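Local coordinates for histidine kinase (PDB 6NB0), which probably catalyses the ATP-dependent phosphorylation of a protein histidine, as a phosphorelay sensor kinase does, at residues 154-159 against 195-200; 184-189 against 212-217; 137-142 against 178-183. All coordinates share one frame; numbering follows the deposited sequence.

In the fold
All three contacts lie in the histidine kinase region of the chain and together join a layer of helices to a mixed sheet. Contact 1 pairs strands 157-161 and 196-204, contact 2 lays helix 173-189 on strand 207-214, and contact 3 packs helix 135-154 against that same helix 173-189. The centres of contacts 1 and 2 are about 7 Å apart; contact 3 lies about 13 Å from the first and 14 Å from the second. Along the chain, contact 3 closes before contact 2 opens, while contact 1 alternates with both. Val197 packs on Val212 and Val184 on Thr142, so the contacts share one interior, consistent with the alpha/beta sandwich of histidine kinase catalytic domains.

Contact 1: residues 154-159 against 195-200; sequences RGIVLA and TTVTLD
Val157 and Thr196 open a parallel strand pairing that runs on through Leu158 with Val197 and Ala159 with Thr198. Four backbone bonds stitch it, from Val157 N to Thr195 O at 3.0 Å through to Leu199 N to Ala159 O at 2.8 Å. Ile156, just before the strand, packs against Val197 on the side where Leu158 also lies. Its CG2 is anti to the backbone N (chi1 -52°), and Ile156 CG2 settles on Val197 CG2 at 3.6 Å, the two side chains crossing at a slant. Leu158 lies alongside Val197 and points the same way, its CD2 coming to 3.9 Å from Val197 CB. The other face carries Val157, Ala159, Thr196 and Thr198. Both threonines turn OG1 away from their own carbonyl carbon, which sets Thr196 OG1 beside Val157 CB and Thr198 OG1 beside Ala159 CB, each at 3.9 Å. Gly155, with positive phi, closes helix 135-154 in a Schellman motif just before the strand. Strand 157-161 is outermost in the sheet within the chain; strand 207-214 flanks 196-204 on its other side, and Leu158 and Val197 face helix 173-189, with helix 135-154 also packing on Leu158.

Contact 2: residues 184-189 against 212-217; sequences VTFAVE and VSWQAT
Ala187 places its CB methyl over the face of the Trp214 indole, and this pair, with Val212, accounts for most of the surface buried here. The Ala187 CB atom stands 3.6 Å from the centroid of the six-membered ring of Trp214, only 14° off the ring normal, so it is a CH-pi contact made over the face. The indole gets there because Trp214 CG sits between the backbone N and the carbonyl carbon (chi1 81°), which turns one ring face to Ala187 on the helix.

The same methyl also presses on Val212: Ala187 CB to Val212 CG1 is 3.5 Å, tighter than carbon atoms usually pack. Alanine thus marks a point where helix and strand come close, their short axes 8.8 Å apart and nearly parallel at 11°. The two methyls of Val212 divide the work. While CG1 goes to Ala187, CG2 meets Val184 CG2 at 3.9 Å, the two valine side chains crossing at about a right angle. Farther round the helix, Phe186 brings CE1 to 4.3 Å from Trp214 CH2, so that the indole corner lies near the plane of the phenyl ring, at its edge.

Trp214 NE1 comes to 3.3 Å from Ala187 O, but the angle is too poor for a hydrogen bond. That oxygen accepts from Ser191 OG, and Trp214 NE1 bonds instead to the backbone oxygen of Ala190, just past the helix, which ties the ring to the helix end.

All five touching residues are buried between helix 173-189 and the sheet. Strand 207-214 runs between 196-204, whose Val197 touches Ala187, Val212 and Trp214, and 276-283, whose Leu278 meets Phe186 and Trp214, while Val146 of helix 135-154 packs on Val184.

Contact 3: residues 137-142 against 178-183; sequences PLLDET and AALWLL
Leu180 reaches across from helix 173-189 and lays its side chain among Leu138, Leu139 and Thr142 of helix 135-154. The two helical segments cross at -43° with their axes 9.7 Å apart, neighbours in the helical layer that covers the sheet, as in the histidine kinase alpha/beta sandwich. With CG anti to its carbonyl carbon (chi1 -62°), Leu180 sends CD1 to Leu138 CD2 at 3.9 Å, and Leu139 CD2 approaches the same methyl at 4.2 Å; both leucines of helix 135-154 meet it at a slant. Thr142 comes in at about a right angle to Leu180 and touches it with both branches. Its OG1 lies 3.7 Å from Leu180 CB, while its methyl CG2, anti to the backbone N, rests against the Leu180 carbonyl, 3.6 Å from O. The closest pair of CA atoms is Thr142 and Trp181, 5.4 Å apart.

The hydroxyl does not spend its proton on the neighbouring helix. Thr142 OG1 donates to Leu138 O one turn back, at 2.8 Å and tilted 33° from the carbonyl plane, and Thr142 N reaches that oxygen from the opposite face. Two donors of one residue therefore hold Leu138 O, and the polar end of a buried threonine is settled within its own helix. The Leu180 side chain meets hydrocarbon and the flank of a satisfied hydroxyl, so van der Waals packing joins the helices here.

Contact 1: residues 154-159 against 195-200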
ATOM      1  N   ARG A 154       7.103  19.306 -13.100  1.00 27.01           N
ATOM      2  CA  ARG A 154       5.990  19.479 -14.028  1.00 31.63           C
ATOM      3  C   ARG A 154       5.712  20.944 -14.352  1.00 32.05           C
ATOM      4  O   ARG A 154       4.771  21.238 -15.111  1.00 30.00           O
ATOM      5  CB  ARG A 154       4.726  18.822 -13.450  1.00 30.15           C
ATOM      6  CG  ARG A 154       4.752  17.296 -13.422  1.00 27.89           C
ATOM      7  CD  ARG A 154       4.348  16.741 -14.796  1.00 27.96           C
ATOM      8  NE  ARG A 154       2.951  17.054 -15.065  1.00 27.33           N
ATOM      9  CZ  ARG A 154       1.934  16.257 -14.738  1.00 28.46           C
ATOM     10  NH1 ARG A 154       2.180  15.080 -14.171  1.00 28.84           N
ATOM     11  NH2 ARG A 154       0.675  16.637 -14.975  1.00 27.86           N
ATOM     12  N   GLY A 155       6.503  21.872 -13.806  1.00 29.47           N
ATOM     13  CA  GLY A 155       6.282  23.276 -14.103  1.00 32.07           C
ATOM     14  C   GLY A 155       5.036  23.853 -13.463  1.00 33.85           C
ATOM     15  O   GLY A 155       4.521  24.876 -13.927  1.00 34.27           O
ATOM     16  N   ILE A 156       4.566  23.254 -12.385  1.00 28.12           N
ATOM     17  CA  ILE A 156       3.342  23.682 -11.693  1.00 28.62           C
ATOM     18  C   ILE A 156       3.728  24.557 -10.514  1.00 32.41           C
ATOM     19  O   ILE A 156       4.609  24.190  -9.721  1.00 30.78           O
ATOM     20  CB  ILE A 156       2.514  22.469 -11.233  1.00 30.70           C
ATOM     21  CG1 ILE A 156       2.265  21.480 -12.385  1.00 35.30           C
ATOM     22  CG2 ILE A 156       1.199  22.906 -10.574  1.00 30.38           C
ATOM     23  CD1 ILE A 156       1.726  22.115 -13.624  1.00 36.78           C
ATOM     24  N   VAL A 157       3.071  25.712 -10.388  1.00 31.50           N
ATOM     25  CA  VAL A 157       3.294  26.614  -9.261  1.00 28.39           C
ATOM     26  C   VAL A 157       2.346  26.195  -8.147  1.00 30.04           C
ATOM     27  O   VAL A 157       1.145  26.012  -8.386  1.00 31.87           O
ATOM     28  CB  VAL A 157       3.063  28.080  -9.677  1.00 28.11           C
ATOM     29  CG1 VAL A 157       3.185  29.023  -8.475  1.00 30.52           C
ATOM     30  CG2 VAL A 157       4.069  28.479 -10.783  1.00 30.85           C
ATOM     31  N   LEU A 158       2.882  25.995  -6.942  1.00 27.00           N
ATOM     32  CA  LEU A 158       2.056  25.720  -5.772  1.00 28.24           C
ATOM     33  C   LEU A 158       1.900  26.987  -4.948  1.00 30.04           C
ATOM     34  O   LEU A 158       2.876  27.702  -4.709  1.00 28.38           O
ATOM     35  CB  LEU A 158       2.666  24.613  -4.901  1.00 32.62           C
ATOM     36  CG  LEU A 158       2.903  23.251  -5.569  1.00 32.83           C
ATOM     37  CD1 LEU A 158       3.422  22.231  -4.536  1.00 34.26           C
ATOM     38  CD2 LEU A 158       1.618  22.739  -6.244  1.00 31.09           C
ATOM     39  N   ALA A 159       0.676  27.245  -4.478  1.00 26.59           N
ATOM     40  CA  ALA A 159       0.413  28.408  -3.637  1.00 25.28           C
ATOM     41  C   ALA A 159      -0.308  27.933  -2.393  1.00 30.02           C
ATOM     42  O   ALA A 159      -1.173  27.052  -2.459  1.00 29.72           O
ATOM     43  CB  ALA A 159      -0.426  29.493  -4.354  1.00 30.77           C
ATOM     44  N   THR A 195       0.368  25.987 -14.804  1.00 30.10           N
ATOM     45  CA  THR A 195      -0.817  26.085 -13.955  1.00 30.30           C
ATOM     46  C   THR A 195      -0.429  26.325 -12.502  1.00 32.53           C
ATOM     47  O   THR A 195       0.604  25.849 -12.027  1.00 32.05           O
ATOM     48  CB  THR A 195      -1.644  24.787 -14.083  1.00 27.78           C
ATOM     49  OG1 THR A 195      -2.153  24.708 -15.424  1.00 34.83           O
ATOM     50  CG2 THR A 195      -2.820  24.756 -13.084  1.00 30.32           C
ATOM     51  N   THR A 196      -1.262  27.088 -11.796  1.00 29.18           N
ATOM     52  CA  THR A 196      -1.134  27.277 -10.355  1.00 29.06           C
ATOM     53  C   THR A 196      -2.131  26.383  -9.618  1.00 31.29           C
ATOM     54  O   THR A 196      -3.337  26.459  -9.868  1.00 30.85           O
ATOM     55  CB  THR A 196      -1.367  28.739  -9.973  1.00 27.66           C
ATOM     56  OG1 THR A 196      -0.400  29.554 -10.639  1.00 31.17           O
ATOM     57  CG2 THR A 196      -1.235  28.927  -8.452  1.00 29.42           C
ATOM     58  N   VAL A 197      -1.621  25.557  -8.710  1.00 28.81           N
ATOM     59  CA  VAL A 197      -2.434  24.756  -7.788  1.00 27.93           C
ATOM     60  C   VAL A 197      -2.411  25.430  -6.423  1.00 31.48           C
ATOM     61  O   VAL A 197      -1.338  25.675  -5.865  1.00 27.63           O
ATOM     62  CB  VAL A 197      -1.921  23.307  -7.703  1.00 24.68           C
ATOM     63  CG1 VAL A 197      -2.688  22.516  -6.614  1.00 24.10           C
ATOM     64  CG2 VAL A 197      -2.066  22.612  -9.081  1.00 24.74           C
ATOM     65  N   THR A 198      -3.585  25.755  -5.885  1.00 27.63           N
ATOM     66  CA  THR A 198      -3.666  26.488  -4.626  1.00 25.45           C
ATOM     67  C   THR A 198      -4.238  25.576  -3.550  1.00 30.79           C
ATOM     68  O   THR A 198      -5.303  24.977  -3.748  1.00 28.45           O
ATOM     69  CB  THR A 198      -4.540  27.736  -4.779  1.00 26.43           C
ATOM     70  OG1 THR A 198      -3.934  28.636  -5.714  1.00 29.79           O
ATOM     71  CG2 THR A 198      -4.758  28.435  -3.422  1.00 31.82           C
ATOM     72  N   LEU A 199      -3.531  25.475  -2.419  1.00 23.45           N
ATOM     73  CA  LEU A 199      -4.058  24.854  -1.210  1.00 24.36           C
ATOM     74  C   LEU A 199      -4.566  25.962  -0.292  1.00 27.03           C
ATOM     75  O   LEU A 199      -3.775  26.814   0.143  1.00 29.30           O
ATOM     76  CB  LEU A 199      -2.964  24.033  -0.520  1.00 23.90           C
ATOM     77  CG  LEU A 199      -3.294  23.441   0.862  1.00 28.58           C
ATOM     78  CD1 LEU A 199      -4.505  22.527   0.782  1.00 27.38           C
ATOM     79  CD2 LEU A 199      -2.090  22.668   1.382  1.00 26.46           C
ATOM     80  N   ASP A 200      -5.876  25.991  -0.049  1.00 25.04           N
ATOM     81  CA  ASP A 200      -6.502  26.900   0.919  1.00 25.48           C
ATOM     82  C   ASP A 200      -6.779  26.107   2.187  1.00 31.81           C
ATOM     83  O   ASP A 200      -7.307  24.996   2.101  1.00 30.41           O
ATOM     84  CB  ASP A 200      -7.841  27.446   0.408  1.00 35.55           C
ATOM     85  CG  ASP A 200      -7.689  28.457  -0.687  1.00 53.86           C
ATOM     86  OD1 ASP A 200      -6.594  29.017  -0.838  1.00 62.47           O
ATOM     87  OD2 ASP A 200      -8.685  28.707  -1.387  1.00 67.10           O
TER

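Contact 2: residues 184-189 against 212-217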
ATOM      1  N   VAL A 184      -2.973  17.583  -2.881  1.00 25.36           N
ATOM      2  CA  VAL A 184      -2.201  18.475  -3.754  1.00 27.57           C
ATOM      3  C   VAL A 184      -1.593  17.713  -4.934  1.00 28.13           C
ATOM      4  O   VAL A 184      -1.599  18.200  -6.073  1.00 25.41           O
ATOM      5  CB  VAL A 184      -1.104  19.213  -2.947  1.00 24.87           C
ATOM      6  CG1 VAL A 184      -0.344  20.205  -3.859  1.00 24.84           C
ATOM      7  CG2 VAL A 184      -1.730  19.974  -1.724  1.00 24.33           C
ATOM      8  N   THR A 185      -1.016  16.538  -4.680  1.00 24.65           N
ATOM      9  CA  THR A 185      -0.362  15.778  -5.753  1.00 22.90           C
ATOM     10  C   THR A 185      -1.351  15.424  -6.867  1.00 23.64           C
ATOM     11  O   THR A 185      -1.008  15.475  -8.059  1.00 26.12           O
ATOM     12  CB  THR A 185       0.264  14.512  -5.163  1.00 23.39           C
ATOM     13  OG1 THR A 185       1.315  14.889  -4.260  1.00 24.06           O
ATOM     14  CG2 THR A 185       0.859  13.618  -6.253  1.00 25.92           C
ATOM     15  N   PHE A 186      -2.574  15.046  -6.502  1.00 24.61           N
ATOM     16  CA  PHE A 186      -3.573  14.733  -7.528  1.00 26.81           C
ATOM     17  C   PHE A 186      -3.801  15.928  -8.447  1.00 23.48           C
ATOM     18  O   PHE A 186      -3.864  15.791  -9.682  1.00 24.21           O
ATOM     19  CB  PHE A 186      -4.887  14.300  -6.859  1.00 25.48           C
ATOM     20  CG  PHE A 186      -5.977  13.954  -7.858  1.00 25.00           C
ATOM     21  CD1 PHE A 186      -6.825  14.920  -8.342  1.00 25.31           C
ATOM     22  CD2 PHE A 186      -6.102  12.652  -8.330  1.00 27.45           C
ATOM     23  CE1 PHE A 186      -7.805  14.606  -9.300  1.00 27.99           C
ATOM     24  CE2 PHE A 186      -7.068  12.317  -9.273  1.00 32.45           C
ATOM     25  CZ  PHE A 186      -7.927  13.290  -9.749  1.00 28.43           C
ATOM     26  N   ALA A 187      -3.971  17.115  -7.853  1.00 23.95           N
ATOM     27  CA  ALA A 187      -4.205  18.312  -8.656  1.00 26.63           C
ATOM     28  C   ALA A 187      -3.015  18.585  -9.558  1.00 29.20           C
ATOM     29  O   ALA A 187      -3.187  18.906 -10.743  1.00 28.20           O
ATOM     30  CB  ALA A 187      -4.487  19.509  -7.735  1.00 24.14           C
ATOM     31  N   VAL A 188      -1.794  18.395  -9.028  1.00 25.72           N
ATOM     32  CA  VAL A 188      -0.586  18.580  -9.832  1.00 23.14           C
ATOM     33  C   VAL A 188      -0.572  17.596 -10.998  1.00 24.31           C
ATOM     34  O   VAL A 188      -0.278  17.970 -12.140  1.00 26.25           O
ATOM     35  CB  VAL A 188       0.674  18.436  -8.954  1.00 26.25           C
ATOM     36  CG1 VAL A 188       1.936  18.396  -9.833  1.00 26.83           C
ATOM     37  CG2 VAL A 188       0.738  19.620  -7.960  1.00 23.75           C
ATOM     38  N   GLU A 189      -0.906  16.318 -10.728  1.00 23.83           N
ATOM     39  CA  GLU A 189      -0.923  15.320 -11.804  1.00 23.70           C
ATOM     40  C   GLU A 189      -1.910  15.705 -12.888  1.00 25.52           C
ATOM     41  O   GLU A 189      -1.682  15.443 -14.080  1.00 26.54           O
ATOM     42  CB  GLU A 189      -1.268  13.929 -11.243  1.00 25.41           C
ATOM     43  CG  GLU A 189      -0.134  13.258 -10.443  1.00 25.58           C
ATOM     44  CD  GLU A 189       0.850  12.503 -11.335  1.00 24.49           C
ATOM     45  OE1 GLU A 189       0.990  12.869 -12.521  1.00 27.38           O
ATOM     46  OE2 GLU A 189       1.495  11.556 -10.850  1.00 29.58           O
ATOM     47  N   VAL A 212      -8.132  22.247  -2.332  1.00 28.04           N
ATOM     48  CA  VAL A 212      -7.184  22.439  -3.424  1.00 27.16           C
ATOM     49  C   VAL A 212      -7.998  22.857  -4.642  1.00 29.71           C
ATOM     50  O   VAL A 212      -8.994  22.206  -4.974  1.00 26.63           O
ATOM     51  CB  VAL A 212      -6.354  21.171  -3.688  1.00 26.84           C
ATOM     52  CG1 VAL A 212      -5.559  21.314  -4.963  1.00 27.40           C
ATOM     53  CG2 VAL A 212      -5.399  20.886  -2.516  1.00 27.31           C
ATOM     54  N   SER A 213      -7.629  23.983  -5.260  1.00 27.10           N
ATOM     55  CA  SER A 213      -8.344  24.478  -6.425  0.53 29.09           C
ATOM     56  C   SER A 213      -7.357  24.768  -7.543  1.00 31.35           C
ATOM     57  O   SER A 213      -6.247  25.254  -7.302  1.00 28.67           O
ATOM     58  CB  SER A 213      -9.175  25.731  -6.105  0.53 34.68           C
ATOM     59  OG  SER A 213      -8.369  26.799  -5.649  0.53 34.36           O
ATOM     60  N   TRP A 214      -7.763  24.447  -8.771  1.00 30.06           N
ATOM     61  CA  TRP A 214      -6.847  24.582  -9.901  1.00 28.24           C
ATOM     62  C   TRP A 214      -7.611  24.459 -11.203  1.00 33.26           C
ATOM     63  O   TRP A 214      -8.694  23.867 -11.250  1.00 30.23           O
ATOM     64  CB  TRP A 214      -5.734  23.517  -9.838  1.00 30.66           C
ATOM     65  CG  TRP A 214      -6.091  22.144 -10.342  1.00 28.93           C
ATOM     66  CD1 TRP A 214      -5.612  21.542 -11.477  1.00 29.36           C
ATOM     67  CD2 TRP A 214      -6.950  21.168  -9.705  1.00 27.14           C
ATOM     68  NE1 TRP A 214      -6.129  20.262 -11.595  1.00 29.20           N
ATOM     69  CE2 TRP A 214      -6.957  20.013 -10.529  1.00 30.03           C
ATOM     70  CE3 TRP A 214      -7.720  21.162  -8.535  1.00 27.96           C
ATOM     71  CZ2 TRP A 214      -7.692  18.860 -10.207  1.00 27.23           C
ATOM     72  CZ3 TRP A 214      -8.451  20.018  -8.216  1.00 30.65           C
ATOM     73  CH2 TRP A 214      -8.434  18.887  -9.047  1.00 33.20           C
ATOM     74  N   GLN A 215      -7.045  25.051 -12.258  1.00 30.63           N
ATOM     75  CA  GLN A 215      -7.569  24.857 -13.605  1.00 30.68           C
ATOM     76  C   GLN A 215      -7.045  23.527 -14.141  1.00 32.40           C
ATOM     77  O   GLN A 215      -5.844  23.372 -14.374  1.00 34.29           O
ATOM     78  CB  GLN A 215      -7.167  26.022 -14.511  1.00 35.52           C
ATOM     79  CG  GLN A 215      -8.124  26.203 -15.664  1.00 60.03           C
ATOM     80  CD  GLN A 215      -9.460  26.783 -15.227  1.00 74.26           C
ATOM     81  OE1 GLN A 215     -10.483  26.557 -15.871  1.00 86.74           O
ATOM     82  NE2 GLN A 215      -9.453  27.543 -14.131  1.00 71.32           N
ATOM     83  N   ALA A 216      -7.946  22.562 -14.337  1.00 32.60           N
ATOM     84  CA  ALA A 216      -7.542  21.183 -14.590  1.00 32.46           C
ATOM     85  C   ALA A 216      -7.257  20.942 -16.065  1.00 34.51           C
ATOM     86  O   ALA A 216      -7.930  21.492 -16.940  1.00 34.62           O
ATOM     87  CB  ALA A 216      -8.632  20.212 -14.125  1.00 34.74           C
ATOM     88  N   THR A 217      -6.251  20.098 -16.330  1.00 33.94           N
ATOM     89  CA  THR A 217      -6.010  19.502 -17.647  1.00 35.52           C
ATOM     90  C   THR A 217      -5.991  18.001 -17.403  1.00 37.74           C
ATOM     91  O   THR A 217      -4.924  17.403 -17.183  1.00 30.50           O
ATOM     92  CB  THR A 217      -4.698  19.984 -18.268  1.00 36.82           C
ATOM     93  OG1 THR A 217      -4.701  21.415 -18.337  1.00 33.41           O
ATOM     94  CG2 THR A 217      -4.511  19.406 -19.684  1.00 34.26           C
TER

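Contact 3: residues 137-142 against 178-183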
ATOM      1  N   PRO A 137       2.904  24.169  10.231  1.00 32.64           N
ATOM      2  CA  PRO A 137       4.046  23.389   9.722  1.00 34.85           C
ATOM      3  C   PRO A 137       3.619  22.179   8.913  1.00 34.14           C
ATOM      4  O   PRO A 137       4.330  21.781   7.977  1.00 30.93           O
ATOM      5  CB  PRO A 137       4.803  22.985  10.997  1.00 33.66           C
ATOM      6  CG  PRO A 137       4.425  24.054  12.029  1.00 34.03           C
ATOM      7  CD  PRO A 137       2.963  24.300  11.701  1.00 34.57           C
ATOM      8  N   LEU A 138       2.459  21.591   9.217  1.00 27.17           N
ATOM      9  CA  LEU A 138       1.980  20.496   8.367  1.00 31.03           C
ATOM     10  C   LEU A 138       1.653  20.975   6.951  1.00 33.53           C
ATOM     11  O   LEU A 138       1.990  20.305   5.964  1.00 26.62           O
ATOM     12  CB  LEU A 138       0.762  19.822   9.010  1.00 28.91           C
ATOM     13  CG  LEU A 138       0.174  18.725   8.119  1.00 28.89           C
ATOM     14  CD1 LEU A 138       1.210  17.653   7.799  1.00 31.50           C
ATOM     15  CD2 LEU A 138      -1.072  18.108   8.762  1.00 32.86           C
ATOM     16  N   LEU A 139       0.981  22.124   6.833  1.00 28.20           N
ATOM     17  CA  LEU A 139       0.705  22.699   5.525  1.00 30.05           C
ATOM     18  C   LEU A 139       1.993  22.999   4.765  1.00 28.91           C
ATOM     19  O   LEU A 139       2.083  22.731   3.560  1.00 27.89           O
ATOM     20  CB  LEU A 139      -0.137  23.970   5.696  1.00 28.10           C
ATOM     21  CG  LEU A 139      -1.522  23.721   6.311  1.00 30.26           C
ATOM     22  CD1 LEU A 139      -2.186  25.037   6.716  1.00 30.81           C
ATOM     23  CD2 LEU A 139      -2.440  22.937   5.361  1.00 27.55           C
ATOM     24  N   ASP A 140       2.982  23.606   5.432  1.00 28.13           N
ATOM     25  CA  ASP A 140       4.227  23.945   4.743  1.00 30.00           C
ATOM     26  C   ASP A 140       4.974  22.692   4.305  1.00 29.56           C
ATOM     27  O   ASP A 140       5.554  22.649   3.208  1.00 31.19           O
ATOM     28  CB  ASP A 140       5.125  24.798   5.641  1.00 31.14           C
ATOM     29  CG  ASP A 140       4.588  26.208   5.865  1.00 39.01           C
ATOM     30  OD1 ASP A 140       3.921  26.770   4.982  1.00 45.32           O
ATOM     31  OD2 ASP A 140       4.869  26.766   6.933  1.00 41.44           O
ATOM     32  N   GLU A 141       4.980  21.661   5.152  1.00 30.20           N
ATOM     33  CA  GLU A 141       5.605  20.395   4.769  1.00 30.63           C
ATOM     34  C   GLU A 141       4.935  19.783   3.550  1.00 26.59           C
ATOM     35  O   GLU A 141       5.614  19.225   2.683  1.00 29.92           O
ATOM     36  CB  GLU A 141       5.558  19.415   5.941  1.00 39.62           C
ATOM     37  CG  GLU A 141       6.138  18.047   5.623  1.00 47.77           C
ATOM     38  CD  GLU A 141       6.340  17.188   6.871  1.00 61.24           C
ATOM     39  OE1 GLU A 141       5.514  17.288   7.814  1.00 49.21           O
ATOM     40  OE2 GLU A 141       7.344  16.431   6.908  1.00 63.25           O
ATOM     41  N   THR A 142       3.597  19.849   3.485  1.00 26.15           N
ATOM     42  CA  THR A 142       2.862  19.352   2.332  1.00 22.98           C
ATOM     43  C   THR A 142       3.329  20.050   1.063  1.00 27.47           C
ATOM     44  O   THR A 142       3.618  19.405   0.041  1.00 25.88           O
ATOM     45  CB  THR A 142       1.346  19.573   2.531  1.00 26.93           C
ATOM     46  OG1 THR A 142       0.888  18.915   3.736  1.00 28.85           O
ATOM     47  CG2 THR A 142       0.551  19.032   1.331  1.00 24.02           C
ATOM     48  N   ALA A 178      -0.498  12.445   4.894  1.00 27.91           N
ATOM     49  CA  ALA A 178      -0.668  11.686   3.656  1.00 26.81           C
ATOM     50  C   ALA A 178      -1.856  12.216   2.850  1.00 31.02           C
ATOM     51  O   ALA A 178      -1.784  12.347   1.618  1.00 25.29           O
ATOM     52  CB  ALA A 178      -0.846  10.202   4.010  1.00 23.50           C
ATOM     53  N   ALA A 179      -2.956  12.537   3.536  1.00 24.73           N
ATOM     54  CA  ALA A 179      -4.156  13.017   2.855  1.00 26.70           C
ATOM     55  C   ALA A 179      -3.913  14.345   2.155  1.00 27.94           C
ATOM     56  O   ALA A 179      -4.326  14.527   1.004  1.00 26.72           O
ATOM     57  CB  ALA A 179      -5.318  13.131   3.853  1.00 25.96           C
ATOM     58  N   LEU A 180      -3.230  15.281   2.823  1.00 26.75           N
ATOM     59  CA  LEU A 180      -2.977  16.570   2.193  1.00 26.98           C
ATOM     60  C   LEU A 180      -1.981  16.430   1.054  1.00 24.89           C
ATOM     61  O   LEU A 180      -2.129  17.077   0.012  1.00 25.51           O
ATOM     62  CB  LEU A 180      -2.476  17.579   3.220  1.00 26.03           C
ATOM     63  CG  LEU A 180      -3.481  17.867   4.354  1.00 27.60           C
ATOM     64  CD1 LEU A 180      -2.815  18.763   5.365  1.00 33.66           C
ATOM     65  CD2 LEU A 180      -4.736  18.533   3.823  1.00 31.26           C
ATOM     66  N   TRP A 181      -0.955  15.602   1.245  1.00 24.94           N
ATOM     67  CA  TRP A 181      -0.026  15.317   0.150  1.00 25.30           C
ATOM     68  C   TRP A 181      -0.772  14.858  -1.103  1.00 27.40           C
ATOM     69  O   TRP A 181      -0.507  15.335  -2.213  1.00 24.64           O
ATOM     70  CB  TRP A 181       0.969  14.248   0.621  1.00 19.43           C
ATOM     71  CG  TRP A 181       2.003  13.842  -0.423  1.00 23.81           C
ATOM     72  CD1 TRP A 181       3.261  14.351  -0.579  1.00 25.23           C
ATOM     73  CD2 TRP A 181       1.849  12.813  -1.417  1.00 25.24           C
ATOM     74  NE1 TRP A 181       3.911  13.699  -1.638  1.00 24.42           N
ATOM     75  CE2 TRP A 181       3.050  12.759  -2.162  1.00 23.00           C
ATOM     76  CE3 TRP A 181       0.799  11.934  -1.756  1.00 25.54           C
ATOM     77  CZ2 TRP A 181       3.237  11.855  -3.218  1.00 24.62           C
ATOM     78  CZ3 TRP A 181       0.993  11.036  -2.805  1.00 26.97           C
ATOM     79  CH2 TRP A 181       2.189  11.013  -3.526  1.00 25.95           C
ATOM     80  N   LEU A 182      -1.721  13.928  -0.940  1.00 22.14           N
ATOM     81  CA  LEU A 182      -2.421  13.373  -2.100  1.00 24.17           C
ATOM     82  C   LEU A 182      -3.381  14.387  -2.693  1.00 24.18           C
ATOM     83  O   LEU A 182      -3.512  14.484  -3.920  1.00 25.85           O
ATOM     84  CB  LEU A 182      -3.167  12.095  -1.689  1.00 24.88           C
ATOM     85  CG  LEU A 182      -3.975  11.368  -2.786  1.00 23.70           C
ATOM     86  CD1 LEU A 182      -3.062  10.979  -3.966  1.00 24.11           C
ATOM     87  CD2 LEU A 182      -4.638  10.105  -2.204  1.00 22.85           C
ATOM     88  N   LEU A 183      -4.055  15.155  -1.831  1.00 26.01           N
ATOM     89  CA  LEU A 183      -4.930  16.234  -2.286  1.00 25.72           C
ATOM     90  C   LEU A 183      -4.193  17.162  -3.252  1.00 29.77           C
ATOM     91  O   LEU A 183      -4.707  17.495  -4.329  1.00 27.36           O
ATOM     92  CB  LEU A 183      -5.433  17.006  -1.061  1.00 32.26           C
ATOM     93  CG  LEU A 183      -6.775  17.723  -1.086  1.00 43.23           C
ATOM     94  CD1 LEU A 183      -7.895  16.679  -1.078  1.00 33.35           C
ATOM     95  CD2 LEU A 183      -6.879  18.676   0.113  1.00 42.37           C
TER